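Local coordinates for protein cysteine hydrolase (Pseudomonas syringae pv. phaseolicola 1448A, PDB 3IRV) that probably acts as a cysteine hydrolase of the isochorismatase family, with its natural substrate not established, at residues T23-V28 against I143-V148; Y69-V74 against D101-E106; V117-Y122 against N150-T155. All blocks are in the same frame, centred on the assembly; numbering follows the deposited sequence.

Interaction 1: residues T23-V28 against I143-V148; sequences TAVIVV and IVCGTV
Val28 N donates the shortest bond of this strand pair, 2.7 Å to Cys145 O. Val28 CG2, set next to its own backbone N, is pressed to 3.2 Å from the same Cys145 O, so polar and apolar groups converge tightly on one carbonyl. Strands 23-28 and 141-147 run parallel, and their bonds alternate: Ile143 N to Ala24 O, Ile26 N to Ile143 O (2.8 Å), Cys145 N to Ile26 O, then Val28 N, and finally Thr147 N to Val28 O. Between the last two the chain turns a corner at Gly146. Its positive phi suits a residue without a side chain, and its CA lies 3.3 Å from Val28 O in a CA-H...O contact.

Val25, Val27, Ile143 and Cys145 share one face of the sheet. Cys145 SG stands between its backbone N and carbonyl carbon (chi1 63°), which brings it alongside Val27 CG2 at 4.0 Å. At the start of the pair Ile143 CD1 reaches Thr23 CG2 (3.8 Å). Ile26 and Val144 point to the other face, and the Val144 side chain slants across that of Val28, CG1 to CG2 3.9 Å.

Strand 66-72 pairs with the far edge of strand 23-28 in this open alpha/beta sheet. Helix 50-62 covers the Val25 and Cys145 face, whereas helix 149-162 packs on Val144 and Val28.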
loop_
_atom_site.group_PDB
_atom_site.type_symbol
_atom_site.label_atom_id
_atom_site.label_comp_id
_atom_site.label_asym_id
_atom_site.label_seq_id
_atom_site.Cartn_x
_atom_site.Cartn_y
_atom_site.Cartn_z
ATOM N N THR A 23 21.993 -3.485 5.899
ATOM C CA THR A 23 20.789 -2.937 6.527
ATOM C C THR A 23 20.786 -1.409 6.453
ATOM O O THR A 23 21.847 -0.777 6.533
ATOM C CB THR A 23 20.733 -3.386 8.006
ATOM O OG1 THR A 23 20.773 -4.815 8.040
ATOM C CG2 THR A 23 19.440 -2.945 8.720
ATOM N N ALA A 24 19.596 -0.815 6.297
ATOM C CA ALA A 24 19.467 0.624 6.445
ATOM C C ALA A 24 18.237 0.943 7.278
ATOM O O ALA A 24 17.259 0.208 7.247
ATOM C CB ALA A 24 19.317 1.285 5.113
ATOM N N VAL A 25 18.289 2.087 7.956
ATOM C CA VAL A 25 17.114 2.625 8.658
ATOM C C VAL A 25 16.507 3.695 7.788
ATOM O O VAL A 25 17.223 4.553 7.272
ATOM C CB VAL A 25 17.518 3.299 9.999
ATOM C CG1 VAL A 25 16.336 4.073 10.637
ATOM C CG2 VAL A 25 18.097 2.238 10.950
ATOM N N ILE A 26 15.190 3.628 7.622
ATOM C CA ILE A 26 14.486 4.640 6.847
ATOM C C ILE A 26 13.544 5.418 7.773
ATOM O O ILE A 26 12.630 4.856 8.394
ATOM C CB ILE A 26 13.711 4.045 5.665
ATOM C CG1 ILE A 26 14.631 3.165 4.805
ATOM C CG2 ILE A 26 13.088 5.171 4.825
ATOM C CD1 ILE A 26 13.901 2.463 3.681
ATOM N N VAL A 27 13.799 6.726 7.885
ATOM C CA VAL A 27 12.999 7.609 8.749
ATOM C C VAL A 27 12.016 8.370 7.856
ATOM O O VAL A 27 12.407 9.284 7.100
ATOM C CB VAL A 27 13.888 8.624 9.511
ATOM C CG1 VAL A 27 13.035 9.426 10.460
ATOM C CG2 VAL A 27 15.033 7.895 10.292
ATOM N N VAL A 28 10.755 7.951 7.906
ATOM C CA VAL A 28 9.767 8.459 6.956
ATOM C C VAL A 28 9.118 9.762 7.420
ATOM O O VAL A 28 8.379 9.769 8.426
ATOM C CB VAL A 28 8.671 7.405 6.707
ATOM C CG1 VAL A 28 7.679 7.909 5.635
ATOM C CG2 VAL A 28 9.310 6.034 6.338
ATOM N N ILE A 143 14.703 -1.024 7.904
ATOM C CA ILE A 143 13.944 -0.843 9.149
ATOM C C ILE A 143 13.170 0.458 8.977
ATOM O O ILE A 143 13.798 1.504 8.760
ATOM C CB ILE A 143 14.925 -0.684 10.341
ATOM C CG1 ILE A 143 15.717 -1.992 10.517
ATOM C CG2 ILE A 143 14.180 -0.330 11.631
ATOM C CD1 ILE A 143 16.951 -1.844 11.420
ATOM N N VAL A 144 11.835 0.412 9.087
ATOM C CA VAL A 144 11.003 1.566 8.740
ATOM C C VAL A 144 10.390 2.156 10.004
ATOM O O VAL A 144 9.814 1.414 10.827
ATOM C CB VAL A 144 9.893 1.172 7.738
ATOM C CG1 VAL A 144 8.913 2.335 7.506
ATOM C CG2 VAL A 144 10.527 0.709 6.404
ATOM N N CYS A 145 10.561 3.469 10.161
ATOM C CA CYS A 145 9.912 4.234 11.220
ATOM C C CYS A 145 9.465 5.579 10.666
ATOM O O CYS A 145 9.846 5.936 9.537
ATOM C CB CYS A 145 10.879 4.423 12.386
ATOM S SG CYS A 145 12.388 5.397 11.940
ATOM N N GLY A 146 8.647 6.314 11.428
ATOM C CA GLY A 146 8.189 7.638 10.991
ATOM C C GLY A 146 6.684 7.762 10.918
ATOM O O GLY A 146 6.003 7.176 11.728
ATOM N N THR A 147 6.168 8.532 9.942
ATOM C CA THR A 147 4.727 8.810 9.869
ATOM C C THR A 147 4.369 9.029 8.369
ATOM O O THR A 147 5.250 9.435 7.608
ATOM C CB THR A 147 4.375 10.074 10.759
ATOM O OG1 THR A 147 2.969 10.120 11.062
ATOM C CG2 THR A 147 4.773 11.390 10.050
ATOM N N VAL A 148 3.132 8.762 7.900
ATOM C CA VAL A 148 2.015 8.194 8.657
ATOM C C VAL A 148 1.985 6.671 8.474
ATOM O O VAL A 148 2.171 6.166 7.354
ATOM C CB VAL A 148 0.671 8.860 8.215
ATOM C CG1 VAL A 148 -0.512 8.318 8.993
ATOM C CG2 VAL A 148 0.764 10.390 8.360
#

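Interaction 2: residues Y69-V74 against D101-E106; sequences YLRHIV and DVEVIE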
loop_
_atom_site.group_PDB
_atom_site.type_symbol
_atom_site.label_atom_id
_atom_site.label_comp_id
_atom_site.label_asym_id
_atom_site.label_seq_id
_atom_site.Cartn_x
_atom_site.Cartn_y
_atom_site.Cartn_z
ATOM N N TYR A 69 16.758 9.549 5.564
ATOM C CA TYR A 69 15.527 10.284 5.864
ATOM C C TYR A 69 14.742 10.481 4.580
ATOM O O TYR A 69 15.322 10.844 3.569
ATOM C CB TYR A 69 15.857 11.669 6.407
ATOM C CG TYR A 69 16.547 11.694 7.742
ATOM C CD1 TYR A 69 15.815 12.021 8.893
ATOM C CD2 TYR A 69 17.945 11.450 7.867
ATOM C CE1 TYR A 69 16.438 12.087 10.156
ATOM C CE2 TYR A 69 18.569 11.507 9.120
ATOM C CZ TYR A 69 17.807 11.830 10.261
ATOM O OH TYR A 69 18.480 11.894 11.491
ATOM N N LEU A 70 13.438 10.241 4.617
ATOM C CA LEU A 70 12.573 10.608 3.497
ATOM C C LEU A 70 11.904 11.933 3.845
ATOM O O LEU A 70 11.535 12.168 5.015
ATOM C CB LEU A 70 11.456 9.581 3.301
ATOM C CG LEU A 70 11.940 8.158 3.036
ATOM C CD1 LEU A 70 10.731 7.282 2.763
ATOM C CD2 LEU A 70 12.945 8.112 1.882
ATOM N N ARG A 71 11.753 12.799 2.848
ATOM C CA ARG A 71 10.976 14.025 3.011
ATOM C C ARG A 71 9.980 14.137 1.879
ATOM O O ARG A 71 10.349 13.934 0.710
ATOM C CB ARG A 71 11.885 15.260 2.979
ATOM C CG ARG A 71 12.994 15.239 4.042
ATOM C CD ARG A 71 13.790 16.568 4.074
ATOM N NE ARG A 71 14.334 16.886 2.743
ATOM C CZ ARG A 71 15.074 17.957 2.472
ATOM N NH1 ARG A 71 15.358 18.817 3.435
ATOM N NH2 ARG A 71 15.511 18.173 1.228
ATOM N N HIS A 72 8.727 14.455 2.210
ATOM C CA HIS A 72 7.723 14.690 1.197
ATOM C C HIS A 72 7.788 16.169 0.836
ATOM O O HIS A 72 7.457 17.029 1.663
ATOM C CB HIS A 72 6.345 14.319 1.728
ATOM C CG HIS A 72 5.291 14.218 0.666
ATOM N ND1 HIS A 72 4.015 13.743 0.910
ATOM C CD2 HIS A 72 5.335 14.507 -0.659
ATOM C CE1 HIS A 72 3.322 13.751 -0.214
ATOM N NE2 HIS A 72 4.097 14.212 -1.180
ATOM N N ILE A 73 8.261 16.456 -0.372
ATOM C CA ILE A 73 8.540 17.825 -0.808
ATOM C C ILE A 73 8.188 17.925 -2.298
ATOM O O ILE A 73 8.575 17.037 -3.100
ATOM C CB ILE A 73 10.027 18.170 -0.627
ATOM C CG1 ILE A 73 10.422 18.191 0.860
ATOM C CG2 ILE A 73 10.323 19.571 -1.224
ATOM C CD1 ILE A 73 11.860 18.622 1.102
ATOM N N VAL A 74 7.467 18.995 -2.661
ATOM C CA VAL A 74 7.132 19.281 -4.070
ATOM C C VAL A 74 7.668 20.665 -4.454
ATOM O O VAL A 74 8.068 21.447 -3.578
ATOM C CB VAL A 74 5.618 19.180 -4.335
ATOM C CG1 VAL A 74 5.070 17.791 -3.919
ATOM C CG2 VAL A 74 4.870 20.284 -3.544
ATOM N N ASP A 101 8.226 24.359 6.932
ATOM C CA ASP A 101 7.776 23.142 7.602
ATOM C C ASP A 101 8.099 21.832 6.885
ATOM O O ASP A 101 7.830 20.749 7.442
ATOM C CB ASP A 101 6.302 23.215 8.005
ATOM C CG ASP A 101 6.084 24.129 9.231
ATOM O OD1 ASP A 101 7.080 24.620 9.851
ATOM O OD2 ASP A 101 4.914 24.366 9.583
ATOM N N VAL A 102 8.719 21.908 5.704
ATOM C CA VAL A 102 9.150 20.641 5.058
ATOM C C VAL A 102 10.452 20.109 5.652
ATOM O O VAL A 102 10.884 19.006 5.322
ATOM C CB VAL A 102 9.310 20.728 3.509
ATOM C CG1 VAL A 102 7.996 21.138 2.836
ATOM C CG2 VAL A 102 10.472 21.655 3.104
ATOM N N GLU A 103 11.105 20.899 6.498
ATOM C CA GLU A 103 12.379 20.459 7.092
ATOM C C GLU A 103 12.167 19.394 8.165
ATOM O O GLU A 103 11.161 19.411 8.886
ATOM C CB GLU A 103 13.117 21.662 7.703
ATOM C CG GLU A 103 13.409 22.800 6.716
ATOM C CD GLU A 103 14.361 22.404 5.572
ATOM O OE1 GLU A 103 15.191 21.458 5.734
ATOM O OE2 GLU A 103 14.282 23.046 4.482
ATOM N N VAL A 104 13.127 18.467 8.264
ATOM C CA VAL A 104 13.131 17.471 9.343
ATOM C C VAL A 104 13.232 18.157 10.713
ATOM O O VAL A 104 13.958 19.148 10.870
ATOM C CB VAL A 104 14.293 16.466 9.163
ATOM C CG1 VAL A 104 14.410 15.504 10.364
ATOM C CG2 VAL A 104 14.111 15.676 7.829
ATOM N N ILE A 105 12.478 17.654 11.685
ATOM C CA ILE A 105 12.519 18.219 13.025
ATOM C C ILE A 105 13.917 18.197 13.640
ATOM O O ILE A 105 14.702 17.256 13.446
ATOM C CB ILE A 105 11.512 17.533 13.983
ATOM C CG1 ILE A 105 11.774 16.026 14.099
ATOM C CG2 ILE A 105 10.098 17.766 13.501
ATOM C CD1 ILE A 105 10.868 15.376 15.199
ATOM N N GLU A 106 14.202 19.245 14.421
ATOM C CA GLU A 106 15.536 19.396 15.013
ATOM C C GLU A 106 15.889 18.230 15.945
ATOM O O GLU A 106 17.052 17.825 16.026
ATOM C CB GLU A 106 15.661 20.738 15.742
ATOM C CG GLU A 106 17.113 21.195 15.987
ATOM C CD GLU A 106 17.957 21.290 14.703
ATOM O OE1 GLU A 106 17.455 21.801 13.672
ATOM O OE2 GLU A 106 19.132 20.856 14.732
HETATM O O HOH W 1 15.315 18.844 6.411
HETATM O O HOH W 2 15.686 21.774 2.547
HETATM O O HOH W 3 17.432 21.396 4.055
#
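Ile73 and Val102, with CA atoms 6.5 Å apart, mark where the end of strand 66-72 passes a short 3-10 turn and the loop after it, with no direct hydrogen bond joining the two segments. Their side chains cross at about a right angle, Ile73 CG1 lying 3.8 Å from Val102 CB. Val104 makes a forked contact: its CG1 comes obliquely to Tyr69 CE1 at 4.0 Å, while CG2 lies against the aliphatic part of Arg71, 3.9 Å from CD.

Beyond CD the arginine bends (chi3 -55°); the arginine and Glu103 side chains then lie side by side, pointing the same way. The salt bridge between Arg71 NH1 and Glu103 OE1 is long, 3.5 Å, with OE1 at the edge of a guanidinium turned 73° from the carboxylate plane. Water fills in the pairing. One molecule accepts from Arg71 NH1 (3.0 Å) and from Val104 N and donates to Glu103 OE1 (2.7 Å); a second links NH1 to OE2. Ile73 CD1 sits over one face of the guanidinium, toward its rim, and Arg71 NE has a second acidic partner in Asp118, a salt bridge.

Gln31 adds a polar tie, accepting from His72 N and donating to Val102 O. Strand 115-119 flanks strand 66-72, helix 50-62 packs on Tyr69, and helix 32-35 lies against Asp101 and Ile105.

Interaction 3: residues V117-Y122 against N150-T155; sequences VDKLFY and NVCCET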
loop_
_atom_site.group_PDB
_atom_site.type_symbol
_atom_site.label_atom_id
_atom_site.label_comp_id
_atom_site.label_asym_id
_atom_site.label_seq_id
_atom_site.Cartn_x
_atom_site.Cartn_y
_atom_site.Cartn_z
ATOM N N VAL A 117 16.466 11.589 1.096
ATOM C CA VAL A 117 15.810 11.277 -0.171
ATOM C C VAL A 117 14.461 11.977 -0.195
ATOM O O VAL A 117 13.653 11.795 0.724
ATOM C CB VAL A 117 15.615 9.716 -0.336
ATOM C CG1 VAL A 117 14.661 9.382 -1.479
ATOM C CG2 VAL A 117 16.995 9.020 -0.528
ATOM N N ASP A 118 14.235 12.793 -1.227
ATOM C CA ASP A 118 12.981 13.547 -1.345
ATOM C C ASP A 118 12.004 12.817 -2.261
ATOM O O ASP A 118 12.413 12.120 -3.184
ATOM C CB ASP A 118 13.244 14.965 -1.865
ATOM C CG ASP A 118 14.037 15.828 -0.875
ATOM O OD1 ASP A 118 14.114 15.489 0.320
ATOM O OD2 ASP A 118 14.598 16.849 -1.310
ATOM N N LYS A 119 10.707 12.986 -2.007
ATOM C CA LYS A 119 9.688 12.275 -2.777
ATOM C C LYS A 119 8.475 13.154 -2.991
ATOM O O LYS A 119 8.198 14.013 -2.165
ATOM C CB LYS A 119 9.277 10.991 -2.056
ATOM C CG LYS A 119 8.645 11.218 -0.655
ATOM C CD LYS A 119 8.481 9.871 0.083
ATOM C CE LYS A 119 7.929 10.035 1.497
ATOM N NZ LYS A 119 6.459 10.352 1.501
ATOM N N LEU A 120 7.773 12.919 -4.100
ATOM C CA LEU A 120 6.635 13.745 -4.484
ATOM C C LEU A 120 5.290 13.251 -3.952
ATOM O O LEU A 120 4.286 13.981 -4.028
ATOM C CB LEU A 120 6.529 13.843 -6.018
ATOM C CG LEU A 120 7.709 14.446 -6.776
ATOM C CD1 LEU A 120 7.448 14.305 -8.312
ATOM C CD2 LEU A 120 7.932 15.894 -6.375
ATOM N N PHE A 121 5.239 11.999 -3.500
ATOM C CA PHE A 121 3.961 11.395 -3.138
ATOM C C PHE A 121 4.193 10.613 -1.846
ATOM O O PHE A 121 4.956 11.067 -0.983
ATOM C CB PHE A 121 3.496 10.505 -4.302
ATOM C CG PHE A 121 2.024 10.600 -4.621
ATOM C CD1 PHE A 121 1.596 10.581 -5.954
ATOM C CD2 PHE A 121 1.073 10.724 -3.626
ATOM C CE1 PHE A 121 0.223 10.653 -6.281
ATOM C CE2 PHE A 121 -0.300 10.783 -3.948
ATOM C CZ PHE A 121 -0.710 10.755 -5.272
ATOM N N TYR A 122 3.550 9.464 -1.689
ATOM C CA TYR A 122 3.645 8.749 -0.405
ATOM C C TYR A 122 4.812 7.757 -0.333
ATOM O O TYR A 122 5.499 7.657 0.704
ATOM C CB TYR A 122 2.344 8.012 -0.072
ATOM C CG TYR A 122 1.119 8.876 -0.157
ATOM C CD1 TYR A 122 1.054 10.121 0.485
ATOM C CD2 TYR A 122 0.019 8.446 -0.897
ATOM C CE1 TYR A 122 -0.098 10.909 0.398
ATOM C CE2 TYR A 122 -1.144 9.228 -0.993
ATOM C CZ TYR A 122 -1.189 10.451 -0.353
ATOM O OH TYR A 122 -2.354 11.189 -0.446
ATOM N N ASN A 150 0.029 4.118 8.059
ATOM C CA ASN A 150 -0.706 3.378 7.020
ATOM C C ASN A 150 -0.561 4.013 5.640
ATOM O O ASN A 150 -1.059 3.460 4.642
ATOM C CB ASN A 150 -2.189 3.298 7.363
ATOM C CG ASN A 150 -2.827 4.660 7.458
ATOM O OD1 ASN A 150 -2.303 5.563 8.140
ATOM N ND2 ASN A 150 -3.965 4.825 6.800
ATOM N N VAL A 151 0.087 5.177 5.580
ATOM C CA VAL A 151 0.136 5.919 4.335
ATOM C C VAL A 151 1.569 5.887 3.816
ATOM O O VAL A 151 1.932 4.926 3.143
ATOM C CB VAL A 151 -0.438 7.341 4.457
ATOM C CG1 VAL A 151 -0.554 7.970 3.066
ATOM C CG2 VAL A 151 -1.838 7.329 5.127
ATOM N N CYS A 152 2.397 6.876 4.152
ATOM C CA CYS A 152 3.771 6.851 3.634
ATOM C C CYS A 152 4.610 5.694 4.177
ATOM O O CYS A 152 5.403 5.108 3.430
ATOM C CB CYS A 152 4.485 8.147 3.940
ATOM S SG CYS A 152 3.659 9.523 3.098
ATOM N N CYS A 153 4.465 5.352 5.467
ATOM C CA CYS A 153 5.253 4.236 6.005
ATOM C C CYS A 153 4.828 2.926 5.320
ATOM O O CYS A 153 5.675 2.216 4.738
ATOM C CB CYS A 153 5.109 4.140 7.531
ATOM S SG CYS A 153 5.633 5.686 8.277
ATOM N N GLU A 154 3.521 2.634 5.329
ATOM C CA GLU A 154 3.049 1.385 4.700
ATOM C C GLU A 154 3.309 1.326 3.193
ATOM O O GLU A 154 3.622 0.266 2.669
ATOM C CB GLU A 154 1.571 1.139 4.984
ATOM C CG GLU A 154 1.340 -0.049 5.841
ATOM C CD GLU A 154 -0.053 -0.586 5.689
ATOM O OE1 GLU A 154 -0.864 -0.405 6.596
ATOM O OE2 GLU A 154 -0.356 -1.147 4.639
ATOM N N THR A 155 3.170 2.444 2.480
ATOM C CA THR A 155 3.455 2.391 1.029
ATOM C C THR A 155 4.933 2.082 0.794
ATOM O O THR A 155 5.266 1.283 -0.080
ATOM C CB THR A 155 3.024 3.665 0.283
ATOM O OG1 THR A 155 1.661 3.949 0.631
ATOM C CG2 THR A 155 3.115 3.454 -1.224
#
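Lys119 and Cys152 meet in what is probably the Asp-Lys-Cys catalytic site of the isochorismatase family, the lysine at the end of strand 115-119 and the cysteine in the first turns of helix 149-162. Lys119 NZ lies 3.3 Å from Cys152 SG. A bend at the end of the lysine chain (chi4 75°) delivers NZ to two carbonyls of its own segment: Phe121 O, 3.0 Å away and used in plane on a lone pair, and Tyr122 O, also at 3.0 Å but approached 48° out of plane. With the salt bridge to Asp29, these bonds hold NZ in place beside the sulfur.

Asp29 follows strand 23-28, so the three members of the presumed triad are gathered at the C-terminal ends of parallel strands and the N-terminal end of a helix, as in relatives of this hydrolase. A wider pi-type turn at 150-153 carries the cysteine.

The Tyr122 ring is sandwiched. Val151 CG1 sits over one face in a CH-pi contact, 3.8 Å from the ring centroid and 14° off the normal, and Phe121 CD2 covers the opposite face. Cys152 SG approaches the ring obliquely, 3.7 Å from Tyr122 CD1. Val151 O takes bonds from both Thr155 N and Thr155 OG1, the latter 2.7 Å long. The second subunit closes in here: its Glu203 O accepts from Tyr122 OH, and its Arg158 bonds to Thr155 OG1.

All three contacts involve one parallel sheet. Interaction 1 lies at its centre, wholly buried and held by regular backbone bonds between neighbouring strands. Interaction 2, some 13 Å from it between centres, joins a strand end to a loop nearer the surface, and there an ion pair and water take the place of backbone pairing. Interaction 3 is buried again but joins a strand end to a helix, combining a polar lysine site with aromatic packing near the subunit interface. Helix 149-162 follows strand 141-147 directly, linking interactions 1 and 3, and Val28 packs on Cys152. Interactions 2 and 3 are linked by strands 66-72 and 115-119, which are neighbours in the sheet.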